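Long-range contacts in protein-glutamine gamma-glutamyltransferase (Pagrus major, PDB 1G0D), which catalyses the calcium-dependent cross-linking of peptide-bound glutamine to lysine and other primary amines, and probably binds GTP as well: residues A299-D303 against T357-L361; C367-P372 against K384-V390; F391-D397 against Y453-R459. One frame throughout, in Å; residues are numbered along the deposited sequence.

Interaction 1 of 3, residues A299-D303 against T357-L361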
ATOM      1  N   ALA A 299     -14.779   8.025   0.015  1.00 18.22           N
ATOM      2  CA  ALA A 299     -15.664   8.327   1.133  1.00 13.41           C
ATOM      3  C   ALA A 299     -15.147   7.737   2.456  1.00 12.63           C
ATOM      4  O   ALA A 299     -15.877   7.060   3.192  1.00 11.78           O
ATOM      5  CB  ALA A 299     -17.039   7.814   0.850  1.00 13.01           C
ATOM      6  N   HIS A 300     -13.890   8.020   2.776  1.00 13.18           N
ATOM      7  CA  HIS A 300     -13.312   7.522   4.025  1.00 15.78           C
ATOM      8  C   HIS A 300     -13.909   8.174   5.272  1.00 19.06           C
ATOM      9  O   HIS A 300     -14.167   7.524   6.288  1.00 20.84           O
ATOM     10  CB  HIS A 300     -11.820   7.780   4.049  1.00  7.16           C
ATOM     11  CG  HIS A 300     -11.139   7.096   5.178  1.00 12.73           C
ATOM     12  ND1 HIS A 300     -11.125   5.722   5.311  1.00 14.84           N
ATOM     13  CD2 HIS A 300     -10.460   7.585   6.241  1.00 12.43           C
ATOM     14  CE1 HIS A 300     -10.466   5.396   6.408  1.00 13.39           C
ATOM     15  NE2 HIS A 300     -10.053   6.508   6.992  1.00 12.66           N
ATOM     16  N   ASP A 301     -14.055   9.492   5.160  1.00 26.42           N
ATOM     17  CA  ASP A 301     -14.573  10.440   6.161  1.00 29.36           C
ATOM     18  C   ASP A 301     -15.934  10.139   6.774  1.00 29.09           C
ATOM     19  O   ASP A 301     -16.197  10.452   7.931  1.00 31.57           O
ATOM     20  CB  ASP A 301     -14.708  11.782   5.473  1.00 38.17           C
ATOM     21  CG  ASP A 301     -15.448  11.661   4.120  1.00 44.36           C
ATOM     22  OD1 ASP A 301     -14.787  11.298   3.126  1.00 44.71           O
ATOM     23  OD2 ASP A 301     -16.682  11.915   4.040  1.00 51.08           O
ATOM     24  N   VAL A 302     -16.795   9.592   5.929  1.00 28.16           N
ATOM     25  CA  VAL A 302     -18.181   9.240   6.194  1.00 23.51           C
ATOM     26  C   VAL A 302     -18.420   8.264   7.378  1.00 24.08           C
ATOM     27  O   VAL A 302     -19.522   8.170   7.946  1.00 19.59           O
ATOM     28  CB  VAL A 302     -18.740   8.748   4.820  1.00 21.69           C
ATOM     29  CG1 VAL A 302     -19.340   7.389   4.903  1.00 22.15           C
ATOM     30  CG2 VAL A 302     -19.673   9.779   4.272  1.00 20.33           C
ATOM     31  N   ASP A 303     -17.373   7.548   7.774  1.00 26.74           N
ATOM     32  CA  ASP A 303     -17.517   6.626   8.879  1.00 26.16           C
ATOM     33  C   ASP A 303     -18.665   5.623   8.678  1.00 26.94           C
ATOM     34  O   ASP A 303     -19.577   5.480   9.506  1.00 27.64           O
ATOM     35  CB  ASP A 303     -17.734   7.397  10.160  1.00 25.21           C
ATOM     36  CG  ASP A 303     -17.396   6.582  11.377  1.00 29.64           C
ATOM     37  OD1 ASP A 303     -16.252   6.055  11.435  1.00 27.24           O
ATOM     38  OD2 ASP A 303     -18.277   6.464  12.268  1.00 30.41           O
ATOM     39  N   THR A 357      -5.276   1.897   7.273  1.00 20.97           N
ATOM     40  CA  THR A 357      -5.703   3.198   7.734  1.00 17.51           C
ATOM     41  C   THR A 357      -6.895   3.041   8.662  1.00 16.78           C
ATOM     42  O   THR A 357      -7.957   2.542   8.256  1.00 18.06           O
ATOM     43  CB  THR A 357      -6.091   4.086   6.572  1.00 17.22           C
ATOM     44  OG1 THR A 357      -4.994   4.180   5.643  1.00 24.44           O
ATOM     45  CG2 THR A 357      -6.425   5.469   7.084  1.00 14.63           C
ATOM     46  N   PRO A 358      -6.737   3.469   9.927  1.00 14.41           N
ATOM     47  CA  PRO A 358      -7.849   3.327  10.867  1.00 15.83           C
ATOM     48  C   PRO A 358      -9.106   4.003  10.368  1.00 16.11           C
ATOM     49  O   PRO A 358      -9.050   4.958   9.589  1.00 13.75           O
ATOM     50  CB  PRO A 358      -7.311   3.922  12.190  1.00 10.13           C
ATOM     51  CG  PRO A 358      -5.793   3.835  12.058  1.00 10.04           C
ATOM     52  CD  PRO A 358      -5.557   4.092  10.566  1.00 13.32           C
ATOM     53  N   GLN A 359     -10.242   3.472  10.798  1.00 21.60           N
ATOM     54  CA  GLN A 359     -11.514   4.007  10.391  1.00 25.12           C
ATOM     55  C   GLN A 359     -11.793   5.235  11.171  1.00 29.40           C
ATOM     56  O   GLN A 359     -11.571   5.297  12.388  1.00 30.99           O
ATOM     57  CB  GLN A 359     -12.656   3.034  10.596  1.00 23.76           C
ATOM     58  CG  GLN A 359     -13.939   3.560   9.936  1.00 33.81           C
ATOM     59  CD  GLN A 359     -13.804   4.050   8.446  1.00 32.15           C
ATOM     60  OE1 GLN A 359     -13.428   3.277   7.546  1.00 30.42           O
ATOM     61  NE2 GLN A 359     -14.151   5.334   8.199  1.00 28.75           N
ATOM     62  N   GLU A 360     -12.263   6.219  10.411  1.00 34.77           N
ATOM     63  CA  GLU A 360     -12.608   7.546  10.878  1.00 40.51           C
ATOM     64  C   GLU A 360     -12.906   7.741  12.365  1.00 39.66           C
ATOM     65  O   GLU A 360     -12.054   8.206  13.128  1.00 38.25           O
ATOM     66  CB  GLU A 360     -13.780   8.084  10.028  1.00 43.66           C
ATOM     67  CG  GLU A 360     -13.315   8.790   8.749  1.00 51.47           C
ATOM     68  CD  GLU A 360     -12.877  10.243   8.975  1.00 53.73           C
ATOM     69  OE1 GLU A 360     -13.057  10.763  10.099  1.00 58.78           O
ATOM     70  OE2 GLU A 360     -12.359  10.866   8.023  1.00 55.04           O
ATOM     71  N   LEU A 361     -14.097   7.321  12.773  1.00 39.56           N
ATOM     72  CA  LEU A 361     -14.527   7.570  14.112  1.00 41.91           C
ATOM     73  C   LEU A 361     -14.366   6.678  15.366  1.00 44.19           C
ATOM     74  O   LEU A 361     -15.237   6.672  16.238  1.00 42.92           O
ATOM     75  CB  LEU A 361     -15.947   8.109  13.978  1.00 45.28           C
ATOM     76  CG  LEU A 361     -16.031   9.563  13.421  1.00 49.20           C
ATOM     77  CD1 LEU A 361     -14.673  10.104  12.976  1.00 50.40           C
ATOM     78  CD2 LEU A 361     -17.001   9.627  12.245  1.00 52.27           C
TER
HETATM   79  O   HOH W   1     -17.973   6.064  15.713  1.00 66.07           O

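Interaction 2 of 3, residues C367-P372 against K384-V390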
ATOM      1  N   CYS A 367      -8.741  -0.864  12.079  1.00 23.07           N
ATOM      2  CA  CYS A 367      -8.274  -1.100  10.717  1.00 21.88           C
ATOM      3  C   CYS A 367      -9.436  -1.840  10.040  1.00 21.15           C
ATOM      4  O   CYS A 367     -10.383  -2.267  10.738  1.00 14.86           O
ATOM      5  CB  CYS A 367      -7.030  -1.984  10.739  1.00 22.04           C
ATOM      6  SG  CYS A 367      -7.364  -3.770  11.084  1.00 32.67           S
ATOM      7  N   CYS A 368      -9.370  -1.993   8.707  1.00 18.66           N
ATOM      8  CA  CYS A 368     -10.421  -2.692   7.946  1.00 18.23           C
ATOM      9  C   CYS A 368     -10.017  -3.992   7.235  1.00 19.26           C
ATOM     10  O   CYS A 368      -8.908  -4.113   6.720  1.00 18.04           O
ATOM     11  CB  CYS A 368     -11.030  -1.749   6.913  1.00 17.39           C
ATOM     12  SG  CYS A 368     -12.321  -0.711   7.648  1.00 21.80           S
ATOM     13  N   GLY A 369     -10.942  -4.955   7.212  1.00 17.15           N
ATOM     14  CA  GLY A 369     -10.706  -6.211   6.538  1.00 12.93           C
ATOM     15  C   GLY A 369     -10.004  -7.288   7.332  1.00 12.57           C
ATOM     16  O   GLY A 369      -9.643  -7.067   8.468  1.00 14.46           O
ATOM     17  N   PRO A 370      -9.732  -8.454   6.724  1.00 11.63           N
ATOM     18  CA  PRO A 370     -10.013  -8.796   5.326  1.00 10.98           C
ATOM     19  C   PRO A 370     -11.462  -8.894   4.911  1.00 13.29           C
ATOM     20  O   PRO A 370     -12.219  -9.688   5.453  1.00 18.44           O
ATOM     21  CB  PRO A 370      -9.288 -10.119   5.139  1.00  7.41           C
ATOM     22  CG  PRO A 370      -9.290 -10.692   6.432  1.00  9.77           C
ATOM     23  CD  PRO A 370      -9.116  -9.582   7.418  1.00 11.27           C
ATOM     24  N   CYS A 371     -11.825  -8.092   3.910  1.00 15.53           N
ATOM     25  CA  CYS A 371     -13.185  -8.052   3.371  1.00 14.34           C
ATOM     26  C   CYS A 371     -13.246  -8.453   1.889  1.00 13.10           C
ATOM     27  O   CYS A 371     -12.592  -7.859   1.050  1.00 14.29           O
ATOM     28  CB  CYS A 371     -13.781  -6.632   3.521  1.00  7.81           C
ATOM     29  SG  CYS A 371     -15.423  -6.521   2.786  1.00 17.46           S
ATOM     30  N   PRO A 372     -14.067  -9.453   1.548  1.00 13.10           N
ATOM     31  CA  PRO A 372     -14.153  -9.851   0.151  1.00  9.48           C
ATOM     32  C   PRO A 372     -14.493  -8.702  -0.760  1.00 10.16           C
ATOM     33  O   PRO A 372     -15.501  -8.054  -0.561  1.00 16.83           O
ATOM     34  CB  PRO A 372     -15.276 -10.875   0.158  1.00  9.00           C
ATOM     35  CG  PRO A 372     -15.209 -11.478   1.534  1.00  6.36           C
ATOM     36  CD  PRO A 372     -14.951 -10.279   2.393  1.00 13.75           C
ATOM     37  N   LYS A 384     -17.664 -10.910   7.630  1.00 18.33           N
ATOM     38  CA  LYS A 384     -16.502 -10.292   8.241  1.00 20.06           C
ATOM     39  C   LYS A 384     -15.417 -10.256   7.165  1.00 19.12           C
ATOM     40  O   LYS A 384     -15.374 -11.154   6.327  1.00 17.66           O
ATOM     41  CB  LYS A 384     -16.028 -11.090   9.447  1.00 16.42           C
ATOM     42  CG  LYS A 384     -16.202 -12.535   9.308  1.00 25.96           C
ATOM     43  CD  LYS A 384     -15.794 -13.202  10.611  1.00 37.81           C
ATOM     44  CE  LYS A 384     -16.264 -14.683  10.711  1.00 43.52           C
ATOM     45  NZ  LYS A 384     -15.623 -15.563   9.701  1.00 46.72           N
ATOM     46  N   TYR A 385     -14.566  -9.220   7.152  1.00 19.77           N
ATOM     47  CA  TYR A 385     -14.604  -8.110   8.110  1.00 17.15           C
ATOM     48  C   TYR A 385     -14.758  -6.687   7.563  1.00 18.52           C
ATOM     49  O   TYR A 385     -14.118  -6.287   6.576  1.00 18.82           O
ATOM     50  CB  TYR A 385     -13.344  -8.091   8.953  1.00 16.09           C
ATOM     51  CG  TYR A 385     -12.936  -9.404   9.537  1.00 19.42           C
ATOM     52  CD1 TYR A 385     -13.116  -9.655  10.889  1.00 21.73           C
ATOM     53  CD2 TYR A 385     -12.299 -10.383   8.762  1.00 24.14           C
ATOM     54  CE1 TYR A 385     -12.673 -10.836  11.466  1.00 24.39           C
ATOM     55  CE2 TYR A 385     -11.846 -11.588   9.342  1.00 25.47           C
ATOM     56  CZ  TYR A 385     -12.041 -11.790  10.698  1.00 24.54           C
ATOM     57  OH  TYR A 385     -11.589 -12.922  11.312  1.00 29.35           O
ATOM     58  N   ASP A 386     -15.594  -5.928   8.272  1.00 18.20           N
ATOM     59  CA  ASP A 386     -15.851  -4.512   8.010  1.00 13.12           C
ATOM     60  C   ASP A 386     -16.382  -4.124   6.644  1.00 13.10           C
ATOM     61  O   ASP A 386     -16.058  -3.061   6.114  1.00 16.36           O
ATOM     62  CB  ASP A 386     -14.580  -3.746   8.347  1.00 10.49           C
ATOM     63  CG  ASP A 386     -13.907  -4.279   9.621  1.00 12.80           C
ATOM     64  OD1 ASP A 386     -14.534  -4.225  10.689  1.00 17.29           O
ATOM     65  OD2 ASP A 386     -12.758  -4.759   9.573  1.00 16.02           O
ATOM     66  N   ALA A 387     -17.239  -4.982   6.101  1.00 11.09           N
ATOM     67  CA  ALA A 387     -17.845  -4.757   4.805  1.00 10.44           C
ATOM     68  C   ALA A 387     -18.580  -3.429   4.659  1.00 13.64           C
ATOM     69  O   ALA A 387     -18.485  -2.807   3.596  1.00 22.47           O
ATOM     70  CB  ALA A 387     -18.760  -5.880   4.487  1.00  9.01           C
ATOM     71  N   PRO A 388     -19.331  -2.976   5.704  1.00 14.64           N
ATOM     72  CA  PRO A 388     -20.066  -1.698   5.607  1.00  9.14           C
ATOM     73  C   PRO A 388     -19.160  -0.529   5.387  1.00 11.55           C
ATOM     74  O   PRO A 388     -19.459   0.365   4.597  1.00 16.81           O
ATOM     75  CB  PRO A 388     -20.808  -1.586   6.940  1.00  3.77           C
ATOM     76  CG  PRO A 388     -20.901  -2.971   7.433  1.00  4.10           C
ATOM     77  CD  PRO A 388     -19.603  -3.618   7.008  1.00  8.15           C
ATOM     78  N   PHE A 389     -18.038  -0.544   6.084  1.00 12.52           N
ATOM     79  CA  PHE A 389     -17.081   0.526   5.970  1.00 13.01           C
ATOM     80  C   PHE A 389     -16.419   0.545   4.649  1.00 16.51           C
ATOM     81  O   PHE A 389     -16.196   1.623   4.103  1.00 21.55           O
ATOM     82  CB  PHE A 389     -16.023   0.429   7.042  1.00 10.92           C
ATOM     83  CG  PHE A 389     -16.499   0.924   8.336  1.00 15.50           C
ATOM     84  CD1 PHE A 389     -17.197   0.076   9.201  1.00 17.03           C
ATOM     85  CD2 PHE A 389     -16.386   2.267   8.651  1.00 11.17           C
ATOM     86  CE1 PHE A 389     -17.787   0.572  10.349  1.00 17.78           C
ATOM     87  CE2 PHE A 389     -16.976   2.763   9.808  1.00 15.88           C
ATOM     88  CZ  PHE A 389     -17.675   1.915  10.651  1.00 14.00           C
ATOM     89  N   VAL A 390     -16.096  -0.637   4.128  1.00 19.48           N
ATOM     90  CA  VAL A 390     -15.439  -0.727   2.830  1.00 18.78           C
ATOM     91  C   VAL A 390     -16.416  -0.480   1.681  1.00 19.76           C
ATOM     92  O   VAL A 390     -16.037   0.022   0.641  1.00 20.37           O
ATOM     93  CB  VAL A 390     -14.762  -2.081   2.636  1.00 17.59           C
ATOM     94  CG1 VAL A 390     -14.172  -2.156   1.194  1.00 18.48           C
ATOM     95  CG2 VAL A 390     -13.697  -2.280   3.735  1.00  7.32           C
TER

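Interaction 3 of 3, residues F391-D397 against Y453-R459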
ATOM      1  N   PHE A 391     -17.681  -0.807   1.885  1.00 22.17           N
ATOM      2  CA  PHE A 391     -18.684  -0.551   0.862  1.00 21.77           C
ATOM      3  C   PHE A 391     -18.939   0.984   0.820  1.00 22.13           C
ATOM      4  O   PHE A 391     -19.198   1.549  -0.242  1.00 25.21           O
ATOM      5  CB  PHE A 391     -19.969  -1.318   1.218  1.00 21.60           C
ATOM      6  CG  PHE A 391     -21.079  -1.161   0.212  1.00 21.40           C
ATOM      7  CD1 PHE A 391     -21.952  -0.078   0.270  1.00 20.33           C
ATOM      8  CD2 PHE A 391     -21.260  -2.091  -0.793  1.00 19.03           C
ATOM      9  CE1 PHE A 391     -22.978   0.067  -0.656  1.00 17.96           C
ATOM     10  CE2 PHE A 391     -22.291  -1.947  -1.725  1.00 15.95           C
ATOM     11  CZ  PHE A 391     -23.140  -0.870  -1.654  1.00 14.72           C
ATOM     12  N   ALA A 392     -18.846   1.666   1.968  1.00 21.22           N
ATOM     13  CA  ALA A 392     -19.092   3.120   2.030  1.00 16.34           C
ATOM     14  C   ALA A 392     -18.016   3.886   1.330  1.00 14.67           C
ATOM     15  O   ALA A 392     -18.262   4.849   0.616  1.00 15.72           O
ATOM     16  CB  ALA A 392     -19.165   3.592   3.467  1.00 14.75           C
ATOM     17  N   GLU A 393     -16.798   3.447   1.569  1.00 14.58           N
ATOM     18  CA  GLU A 393     -15.609   4.053   0.995  1.00 16.11           C
ATOM     19  C   GLU A 393     -15.720   4.314  -0.508  1.00 16.66           C
ATOM     20  O   GLU A 393     -15.257   5.318  -1.047  1.00 19.35           O
ATOM     21  CB  GLU A 393     -14.439   3.101   1.271  1.00 15.94           C
ATOM     22  CG  GLU A 393     -13.155   3.443   0.577  1.00 17.69           C
ATOM     23  CD  GLU A 393     -12.424   4.535   1.292  1.00 22.89           C
ATOM     24  OE1 GLU A 393     -11.921   5.438   0.589  1.00 21.91           O
ATOM     25  OE2 GLU A 393     -12.358   4.488   2.555  1.00 23.67           O
ATOM     26  N   VAL A 394     -16.380   3.385  -1.158  1.00 17.83           N
ATOM     27  CA  VAL A 394     -16.523   3.347  -2.586  1.00 14.42           C
ATOM     28  C   VAL A 394     -17.969   3.669  -3.069  1.00 17.59           C
ATOM     29  O   VAL A 394     -18.180   3.926  -4.252  1.00 21.18           O
ATOM     30  CB  VAL A 394     -15.983   1.906  -2.958  1.00 11.07           C
ATOM     31  CG1 VAL A 394     -17.071   1.013  -3.408  1.00 10.77           C
ATOM     32  CG2 VAL A 394     -14.872   1.985  -3.896  1.00  7.19           C
ATOM     33  N   ASN A 395     -18.942   3.723  -2.154  1.00 18.64           N
ATOM     34  CA  ASN A 395     -20.347   3.972  -2.508  1.00 17.59           C
ATOM     35  C   ASN A 395     -21.148   5.062  -1.788  1.00 21.98           C
ATOM     36  O   ASN A 395     -22.238   5.403  -2.238  1.00 24.17           O
ATOM     37  CB  ASN A 395     -21.127   2.689  -2.327  1.00 16.21           C
ATOM     38  CG  ASN A 395     -20.833   1.686  -3.403  1.00 18.89           C
ATOM     39  OD1 ASN A 395     -20.844   2.022  -4.572  1.00 22.34           O
ATOM     40  ND2 ASN A 395     -20.560   0.447  -3.018  1.00 21.78           N
ATOM     41  N   ALA A 396     -20.643   5.595  -0.675  1.00 24.34           N
ATOM     42  CA  ALA A 396     -21.367   6.613   0.113  1.00 24.80           C
ATOM     43  C   ALA A 396     -21.990   7.752  -0.691  1.00 26.73           C
ATOM     44  O   ALA A 396     -21.347   8.277  -1.594  1.00 27.63           O
ATOM     45  CB  ALA A 396     -20.442   7.207   1.203  1.00 19.01           C
ATOM     46  N   ASP A 397     -23.224   8.152  -0.347  1.00 27.45           N
ATOM     47  CA  ASP A 397     -23.904   9.263  -1.050  1.00 26.73           C
ATOM     48  C   ASP A 397     -23.927  10.545  -0.250  1.00 27.03           C
ATOM     49  O   ASP A 397     -24.657  10.624   0.728  1.00 29.01           O
ATOM     50  CB  ASP A 397     -25.366   8.928  -1.377  1.00 25.96           C
ATOM     51  CG  ASP A 397     -25.972   9.878  -2.424  1.00 26.96           C
ATOM     52  OD1 ASP A 397     -25.275  10.256  -3.382  1.00 24.43           O
ATOM     53  OD2 ASP A 397     -27.153  10.253  -2.305  1.00 27.47           O
ATOM     54  N   TYR A 453     -27.563  -1.397  -4.430  1.00 26.19           N
ATOM     55  CA  TYR A 453     -27.688  -0.230  -3.566  1.00 24.93           C
ATOM     56  C   TYR A 453     -28.947  -0.416  -2.762  1.00 29.18           C
ATOM     57  O   TYR A 453     -28.999  -0.065  -1.590  1.00 33.59           O
ATOM     58  CB  TYR A 453     -27.830   1.030  -4.402  1.00 18.86           C
ATOM     59  CG  TYR A 453     -26.505   1.611  -4.767  1.00 16.25           C
ATOM     60  CD1 TYR A 453     -25.312   0.987  -4.363  1.00 18.90           C
ATOM     61  CD2 TYR A 453     -26.424   2.788  -5.478  1.00 14.04           C
ATOM     62  CE1 TYR A 453     -24.062   1.529  -4.668  1.00 16.77           C
ATOM     63  CE2 TYR A 453     -25.186   3.350  -5.790  1.00 16.24           C
ATOM     64  CZ  TYR A 453     -24.007   2.712  -5.384  1.00 18.31           C
ATOM     65  OH  TYR A 453     -22.784   3.249  -5.720  1.00 17.35           O
ATOM     66  N   LYS A 454     -29.966  -0.967  -3.409  1.00 30.52           N
ATOM     67  CA  LYS A 454     -31.236  -1.201  -2.751  1.00 33.40           C
ATOM     68  C   LYS A 454     -31.000  -2.204  -1.632  1.00 30.80           C
ATOM     69  O   LYS A 454     -31.339  -1.975  -0.482  1.00 34.05           O
ATOM     70  CB  LYS A 454     -32.267  -1.728  -3.759  1.00 37.69           C
ATOM     71  CG  LYS A 454     -32.926  -0.642  -4.656  1.00 47.51           C
ATOM     72  CD  LYS A 454     -34.265  -1.148  -5.299  1.00 54.93           C
ATOM     73  CE  LYS A 454     -34.111  -1.722  -6.760  1.00 61.58           C
ATOM     74  NZ  LYS A 454     -33.794  -3.211  -6.922  1.00 61.42           N
ATOM     75  N   LYS A 455     -30.397  -3.318  -1.972  1.00 28.01           N
ATOM     76  CA  LYS A 455     -30.090  -4.344  -0.988  1.00 25.67           C
ATOM     77  C   LYS A 455     -29.219  -3.848   0.195  1.00 24.89           C
ATOM     78  O   LYS A 455     -29.501  -4.111   1.354  1.00 24.14           O
ATOM     79  CB  LYS A 455     -29.389  -5.482  -1.738  1.00 25.78           C
ATOM     80  CG  LYS A 455     -28.698  -6.540  -0.899  1.00 26.60           C
ATOM     81  CD  LYS A 455     -28.032  -7.547  -1.821  1.00 24.88           C
ATOM     82  CE  LYS A 455     -27.444  -8.744  -1.086  1.00 25.76           C
ATOM     83  NZ  LYS A 455     -26.309  -9.269  -1.923  1.00 29.40           N
ATOM     84  N   ALA A 456     -28.168  -3.100  -0.108  1.00 26.51           N
ATOM     85  CA  ALA A 456     -27.242  -2.660   0.917  1.00 28.51           C
ATOM     86  C   ALA A 456     -27.611  -1.411   1.697  1.00 31.63           C
ATOM     87  O   ALA A 456     -26.964  -1.080   2.717  1.00 31.31           O
ATOM     88  CB  ALA A 456     -25.875  -2.493   0.291  1.00 25.70           C
ATOM     89  N   GLY A 457     -28.626  -0.704   1.214  1.00 31.94           N
ATOM     90  CA  GLY A 457     -29.040   0.512   1.890  1.00 33.36           C
ATOM     91  C   GLY A 457     -28.422   1.802   1.361  1.00 37.20           C
ATOM     92  O   GLY A 457     -28.378   2.800   2.089  1.00 42.18           O
ATOM     93  N   ARG A 458     -27.924   1.803   0.121  1.00 35.54           N
ATOM     94  CA  ARG A 458     -27.345   3.016  -0.464  1.00 33.49           C
ATOM     95  C   ARG A 458     -28.543   3.733  -1.032  1.00 37.55           C
ATOM     96  O   ARG A 458     -29.255   3.133  -1.844  1.00 41.81           O
ATOM     97  CB  ARG A 458     -26.413   2.656  -1.611  1.00 28.02           C
ATOM     98  CG  ARG A 458     -25.112   3.390  -1.608  1.00 25.66           C
ATOM     99  CD  ARG A 458     -25.303   4.854  -1.390  1.00 24.98           C
ATOM    100  NE  ARG A 458     -26.142   5.464  -2.403  1.00 24.61           N
ATOM    101  CZ  ARG A 458     -25.682   6.050  -3.503  1.00 26.84           C
ATOM    102  NH1 ARG A 458     -26.531   6.576  -4.362  1.00 27.75           N
ATOM    103  NH2 ARG A 458     -24.384   6.108  -3.756  1.00 26.12           N
ATOM    104  N   ARG A 459     -28.797   4.983  -0.628  1.00 38.85           N
ATOM    105  CA  ARG A 459     -29.971   5.681  -1.168  1.00 39.17           C
ATOM    106  C   ARG A 459     -29.822   5.728  -2.671  1.00 38.03           C
ATOM    107  O   ARG A 459     -28.724   5.902  -3.186  1.00 34.14           O
ATOM    108  CB  ARG A 459     -30.156   7.099  -0.565  1.00 43.12           C
ATOM    109  CG  ARG A 459     -28.939   8.023  -0.591  1.00 47.85           C
ATOM    110  CD  ARG A 459     -29.299   9.413  -0.077  1.00 47.28           C
ATOM    111  NE  ARG A 459     -28.122  10.258   0.124  1.00 49.79           N
ATOM    112  CZ  ARG A 459     -28.084  11.302   0.953  1.00 52.60           C
ATOM    113  NH1 ARG A 459     -29.159  11.630   1.664  1.00 52.79           N
ATOM    114  NH2 ARG A 459     -26.975  12.029   1.066  1.00 54.95           N
TER

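Interaction 1 of 3, residues A299-D303 against T357-L361
The backbone N of L361 gives D303 OD1 a fairly straight hydrogen bond of 2.8 Å (160° at the hydrogen), from above the carboxylate plane. D303 closes the type I turn that starts at H300 and has positive phi, a conformation aspartate tolerates better than most residues; its chi1 of -159° sets the carboxylate beside its own carbonyl carbon and near L361. A water donates to L361 O (2.9 Å) and, weakly, to D303 OD2. Replacing D303 by an alanine is likely to leave L361 N without its acceptor and the water without its carboxylate partner. At the turn's other end H300 NE2 makes a weak bond to P358 O at the ring edge (3.2 Å), while Q359 NE2 sits over one ring face, toward its rim, the amide plane turned 45° from the imidazole. Q359 bends at chi2, bringing NE2 back to donate to H300 O, whose position is less certain. T357 CG2 meets H300 NE2 at 3.8 Å, and the T357 side chain also touches the active-site C272 and H332. The two loops, after strands 290-298 and 350-355, pack against helix 387-395, where E393 accepts from H300 ND1 and F389 lies against D303 and Q359.

Interaction 2 of 3, residues C367-P372 against K384-V390
G369 and Y385 bring together strand 368-372, an outermost strand of the antiparallel four-stranded sheet in the papain-like catalytic core, and the loop leading into helix 387-395. Two hydrogen bonds join them. G369 N donates to D386 OD2 (3.0 Å), which accepts on the lone pair facing away from the other carboxylate oxygen. D386 stands at the N-cap position, yet its side chain makes no capping bond: chi1 of -40° holds CG beside its own backbone N, and OD2 serves the strand while also pairing with R217 of helix 212-223 in a salt bridge. An aspartate thus satisfies a strand N-H and an arginine at once. The second bond runs from Y385 N to P370 O (2.9 Å, 159° at the hydrogen), with the donor above the carbonyl plane; the same P370 O also meets the tyrosine ring at its edge, in plane. Cis peptide bonds precede both P370 and Y385, the second a rarer non-proline case, and Y385 N belongs to that cis peptide. A CA-H...O contact, from G369 CA to Y385 O at 3.4 Å, adds to the polar set; the backbone angles of G369 would jam any side chain against the preceding carbonyl, hence glycine.

The apolar contacts lie around these bonds. P370 and Y385 run side by side, pointing the same way, with P370 CD 3.5 Å from Y385 CD2. C368 SG packs on F389 CB (3.9 Å), and its CB meets V390 CG2; the same cysteine touches the active-site D355 on the adjacent strand 350-355. Small side chains allow the close approach at C371 too: with SG anti to the backbone N (chi1 177°), the sulfur comes to rest 3.8 Å from A387 CB.

Interaction 3 of 3, residues F391-D397 against Y453-R459
The last turns of helices 387-395 and 447-456 run in roughly opposite directions, with F391 CA and A456 CA 8.8 Å apart; beyond them A396-D397 and R458-R459 run the same way, their CA atoms 7.0 Å apart. F391 presents a ring face to A456 CB, a CH-pi contact to which alanine's small methyl is suited, while its CZ meets Y453 CD1. Y453 OH donates to N395 OD1 (2.6 Å) from above the amide plane, the two flat groups standing nearly perpendicular. R458 folds back through bends at chi2 and chi3, laying CG over the Y453 ring and its guanidinium against CE2 of that ring, with D397 CB over the opposite guanidinium face. Its NH2 bonds to N395 O (2.7 Å, 161°), nearly along the C=O axis, while NE and NH1 both hold R459 O; arginine suits a place needing one flat group with several donors. R459 reaches D397 twice: NE in a weak hydrogen bond and salt bridge to OD2, NH2 to D397 O (2.7 Å). N395 and D397 are calcium ligands by similarity, and N395 OD1 also accepts from K441 NZ. A bound ion would therefore probably have to share or displace partners already holding these oxygens.

Overall arrangement
The three interactions lie on the same side of the chain's centre, their centres 12 to 15 Å apart, and follow in series along the chain. Helix 387-395 links them: its first turn belongs to interaction 2, its remainder to interaction 3, and F389 and E393 reach interaction 1, where A299 N probably bonds to E393 O. Interactions 1 and 2 both start from the catalytic four-stranded sheet, which carries H332 and D355. Interaction 3 leads outward to the calcium region inferred from relatives, so one helix connects the surroundings of the active site with that region.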